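Side-chain contacts in HAD hydrolase, family IA, variant 3 (PDB 6W04), which probably acts as a magnesium-dependent hydrolase of the haloacid dehalogenase (HAD) superfamily, with a magnesium ion bound in its presumed active site: residues Ser172-His175 with Ser176-Ala180; Gly186-Glu190 with Met191-Glu195. One frame throughout, in Å; residues are numbered along the deposited sequence. Where two conformers were deposited one is given.

Contact 1. Residues Ser172-His175 with Ser176-Ala180; sequences SGIH and SALSA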
loop_
_atom_site.group_PDB
_atom_site.type_symbol
_atom_site.label_atom_id
_atom_site.label_comp_id
_atom_site.label_asym_id
_atom_site.label_seq_id
_atom_site.Cartn_x
_atom_site.Cartn_y
_atom_site.Cartn_z
ATOM N N SER A 172 2.162 2.310 9.594
ATOM C CA SER A 172 1.590 1.009 9.935
ATOM C C SER A 172 2.125 -0.087 9.020
ATOM O O SER A 172 2.343 -1.224 9.458
ATOM C CB SER A 172 0.060 1.064 9.884
ATOM O OG SER A 172 -0.459 1.674 11.052
ATOM N N GLY A 173 2.366 0.236 7.750
ATOM C CA GLY A 173 2.888 -0.770 6.837
ATOM C C GLY A 173 4.342 -1.110 7.104
ATOM O O GLY A 173 4.758 -2.270 6.975
ATOM N N ILE A 174 5.140 -0.111 7.483
ATOM C CA ILE A 174 6.513 -0.409 7.883
ATOM C C ILE A 174 6.509 -1.324 9.105
ATOM O O ILE A 174 7.301 -2.270 9.205
ATOM C CB ILE A 174 7.295 0.891 8.161
ATOM C CG1 ILE A 174 7.501 1.717 6.881
ATOM C CG2 ILE A 174 8.611 0.581 8.882
ATOM C CD1 ILE A 174 8.384 1.098 5.875
ATOM N N HIS A 175 5.593 -1.080 10.041
ATOM C CA HIS A 175 5.604 -1.903 11.244
ATOM C C HIS A 175 5.017 -3.281 11.014
ATOM O O HIS A 175 5.401 -4.222 11.715
ATOM C CB HIS A 175 4.896 -1.171 12.381
ATOM C CG HIS A 175 5.747 -0.084 12.928
ATOM N ND1 HIS A 175 6.843 -0.347 13.723
ATOM C CD2 HIS A 175 5.781 1.242 12.663
ATOM C CE1 HIS A 175 7.465 0.786 13.990
ATOM N NE2 HIS A 175 6.841 1.763 13.358
ATOM N N SER A 176 4.112 -3.415 10.045
ATOM C CA SER A 176 3.700 -4.742 9.594
ATOM C C SER A 176 4.895 -5.542 9.097
ATOM O O SER A 176 5.089 -6.697 9.495
ATOM C CB SER A 176 2.651 -4.619 8.496
ATOM O OG SER A 176 2.359 -5.888 7.937
ATOM N N ALA A 177 5.722 -4.930 8.245
ATOM C CA ALA A 177 6.909 -5.615 7.727
ATOM C C ALA A 177 7.872 -5.977 8.848
ATOM O O ALA A 177 8.396 -7.101 8.899
ATOM C CB ALA A 177 7.615 -4.748 6.682
ATOM N N LEU A 178 8.139 -5.030 9.750
ATOM C CA LEU A 178 9.095 -5.306 10.822
ATOM C C LEU A 178 8.581 -6.405 11.745
ATOM O O LEU A 178 9.335 -7.308 12.128
ATOM C CB LEU A 178 9.377 -4.032 11.617
ATOM C CG LEU A 178 10.171 -2.941 10.898
ATOM C CD1 LEU A 178 10.186 -1.685 11.771
ATOM C CD2 LEU A 178 11.603 -3.424 10.620
ATOM N N SER A 179 7.296 -6.343 12.110
ATOM C CA SER A 179 6.721 -7.346 12.998
ATOM C C SER A 179 6.741 -8.730 12.366
ATOM O O SER A 179 6.802 -9.736 13.077
ATOM C CB SER A 179 5.293 -6.945 13.375
ATOM O OG SER A 179 4.663 -7.924 14.181
ATOM N N ALA A 180 6.678 -8.801 11.034
ATOM C CA ALA A 180 6.754 -10.076 10.343
ATOM C C ALA A 180 8.181 -10.597 10.269
ATOM O O ALA A 180 8.379 -11.801 10.095
ATOM C CB ALA A 180 6.158 -9.952 8.922
#

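Contact 2. Residues Gly186-Glu190 with Met191-Glu195; sequences GIASE and MTVNE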
loop_
_atom_site.group_PDB
_atom_site.type_symbol
_atom_site.label_atom_id
_atom_site.label_comp_id
_atom_site.label_asym_id
_atom_site.label_seq_id
_atom_site.Cartn_x
_atom_site.Cartn_y
_atom_site.Cartn_z
ATOM N N GLY A 186 11.568 2.223 2.784
ATOM C CA GLY A 186 10.476 3.179 2.701
ATOM C C GLY A 186 10.406 3.806 1.319
ATOM O O GLY A 186 11.423 3.997 0.647
ATOM N N ILE A 187 9.176 4.082 0.875
ATOM C CA ILE A 187 8.924 4.841 -0.346
ATOM C C ILE A 187 8.419 6.214 0.071
ATOM O O ILE A 187 7.378 6.324 0.737
ATOM C CB ILE A 187 7.920 4.138 -1.274
ATOM C CG1 ILE A 187 8.502 2.828 -1.829
ATOM C CG2 ILE A 187 7.549 5.053 -2.424
ATOM C CD1 ILE A 187 9.791 2.999 -2.630
ATOM N N ALA A 188 9.149 7.267 -0.316
ATOM C CA ALA A 188 8.856 8.627 0.155
ATOM C C ALA A 188 7.763 9.307 -0.687
ATOM O O ALA A 188 7.943 10.385 -1.251
ATOM C CB ALA A 188 10.141 9.457 0.171
ATOM N N SER A 189 6.593 8.673 -0.752
ATOM C CA SER A 189 5.509 9.284 -1.519
ATOM C C SER A 189 4.753 10.332 -0.714
ATOM O O SER A 189 4.251 11.299 -1.291
ATOM C CB SER A 189 4.524 8.227 -2.023
ATOM O OG SER A 189 3.981 7.499 -0.932
ATOM N N GLU A 190 4.633 10.152 0.591
ATOM C CA GLU A 190 4.010 11.142 1.461
ATOM C C GLU A 190 4.914 11.583 2.600
ATOM O O GLU A 190 5.005 12.776 2.889
ATOM C CB GLU A 190 2.685 10.591 2.026
ATOM C CG GLU A 190 1.544 10.659 1.012
ATOM C CD GLU A 190 1.172 12.095 0.639
ATOM O OE1 GLU A 190 1.064 12.934 1.563
ATOM O OE2 GLU A 190 0.989 12.384 -0.574
ATOM N N MET A 191 5.591 10.656 3.257
ATOM C CA MET A 191 6.673 11.028 4.153
ATOM C C MET A 191 7.930 11.340 3.356
ATOM O O MET A 191 8.123 10.829 2.255
ATOM C CB MET A 191 6.926 9.899 5.145
ATOM C CG MET A 191 5.658 9.644 5.991
ATOM S SD MET A 191 5.762 8.227 7.089
ATOM C CE MET A 191 7.104 8.701 8.140
ATOM N N THR A 192 8.764 12.223 3.906
ATOM C CA THR A 192 10.086 12.461 3.337
ATOM C C THR A 192 10.986 11.252 3.585
ATOM O O THR A 192 10.685 10.376 4.403
ATOM C CB THR A 192 10.723 13.705 3.945
ATOM O OG1 THR A 192 11.051 13.466 5.329
ATOM C CG2 THR A 192 9.777 14.896 3.824
ATOM N N VAL A 193 12.110 11.208 2.861
ATOM C CA VAL A 193 13.115 10.174 3.114
ATOM C C VAL A 193 13.571 10.218 4.570
ATOM O O VAL A 193 13.679 9.180 5.235
ATOM C CB VAL A 193 14.310 10.330 2.150
ATOM C CG1 VAL A 193 15.568 9.721 2.763
ATOM C CG2 VAL A 193 13.999 9.682 0.818
ATOM N N ASN A 194 13.867 11.424 5.076
ATOM C CA ASN A 194 14.372 11.572 6.442
ATOM C C ASN A 194 13.320 11.191 7.476
ATOM O O ASN A 194 13.661 10.693 8.558
ATOM C CB ASN A 194 14.823 13.008 6.693
ATOM C CG ASN A 194 16.066 13.372 5.916
ATOM O OD1 ASN A 194 16.802 12.498 5.449
ATOM N ND2 ASN A 194 16.312 14.672 5.771
ATOM N N GLU A 195 12.050 11.450 7.183
ATOM C CA GLU A 195 11.008 11.068 8.126
ATOM C C GLU A 195 10.889 9.553 8.207
ATOM O O GLU A 195 10.732 8.997 9.298
ATOM C CB GLU A 195 9.679 11.719 7.735
ATOM C CG GLU A 195 9.652 13.246 7.985
ATOM C CD GLU A 195 8.415 13.909 7.394
ATOM O OE1 GLU A 195 7.784 13.309 6.495
ATOM O OE2 GLU A 195 8.062 15.023 7.828
HETATM O O HOH W 1 5.503 7.937 2.299
HETATM O O HOH W 2 5.693 14.537 4.840
#

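Contact 1. Residues Ser172-His175 with Ser176-Ala180
S176 answers S172 one helical turn back: S176 N donates to S172 O at 2.9 Å, the first of four consecutive bonds from N-H of residue i+4 to C=O of residue i that make this piece a worked example of a regular alpha helix. With chi1 at 173°, S176 OG stands opposite its backbone N and hydrogen-bonds A146 O, so this buried polar group is satisfied. A177 repeats the pattern, its N reaching G173 O at 3.1 Å, while A177 CB lies 3.6 Å from I174 O. With L178 the side chains join in. L178 N bonds I174 O at 2.9 Å, and L178 CG rests 3.4 Å from the same oxygen. The L178 branch runs alongside that of I174, both pointing the same way, and L178 CD1 meets I174 CG2 at 4.0 Å. The same methyl lies obliquely by the H175 imidazole, 4.1 Å from H175 ND1, and thus bridges an apolar neighbour and a partly exposed ring. S179 N closes the series on H175 O at 2.9 Å, and A180 N continues it by donating to S176 O. Near the helix start, G173 lies close to E168, a magnesium ligand observed for this protein although the ion in this model is not bound to it. Helix 171-180 is the helix of the beta-alpha-beta crossover between strands 164-168 and 183-187: I174, A177 and L178 lean on P184 of strand 183-187, A177 also meets V166 of strand 164-168, and S176 and A180 pack against helix 148-157.

Contact 2. Residues Gly186-Glu190 with Met191-Glu195
E195 OE1 is gripped by two donors, one of them a water that also bonds E190 O. T192 N donates to E195 OE1 at 3.0 Å, nearly straight at 166° but coming from above the carboxylate plane, and water 2 donates to the same oxygen at 2.9 Å. That water also donates to E190 O at 2.7 Å, tying the loop carbonyl to the glutamate. The return bond runs from E195 N to T192 OG1 at 2.9 Å. The two reciprocal bonds make a capping box, with T192 as N-cap of the helix that follows. T192 chi1 of 69° sets OG1 close to both its backbone N and its carbonyl carbon, where it can accept the amide of E195. The carboxylate, with its presumed negative charge at the start of a helix, is probably favoured there by the helix dipole. A second water does comparable work in the backbone: water 1 donates to I187 O and accepts from M191 N, spanning the turn. I187 O also takes a weak bond from S189 N, which closes an inverse gamma turn centred on A188. That tight turn aims the A188 methyl at the next segment, where A188 CB sits 3.2 Å from M191 O and 3.9 Å from V193 CG2. S189, its OG bonded to G10 O, touches the magnesium ligand D169. The whole piece is the link from strand 183-187 into helix 193-197. A188 and M191 both touch L196 of that helix, and V193 touches H207. G186 and A188 form backbone hydrogen bonds to I206 in the edge strand 205-206, while I187 bonds E168 in strand 164-168.

Overall arrangement
The two contacts follow one another in the chain, with strand 183-187 as their common element: contact 1 packs on it from the preceding helix, and contact 2 leaves from its end. Contact 1 is partly buried and ordered by the regular main-chain bonding of one helix, with a small apolar patch from its side chains. Contact 2 lies at the surface, has no direct hydrogen bond between its segments, and relies on waters, a tight turn and a capping box. Both approach the magnesium site at the C-terminal ends of the parallel strands, as expected for HAD enzymes: contact 1 near E168, a known ligand not bound to the ion here, contact 2 near the ligand D169.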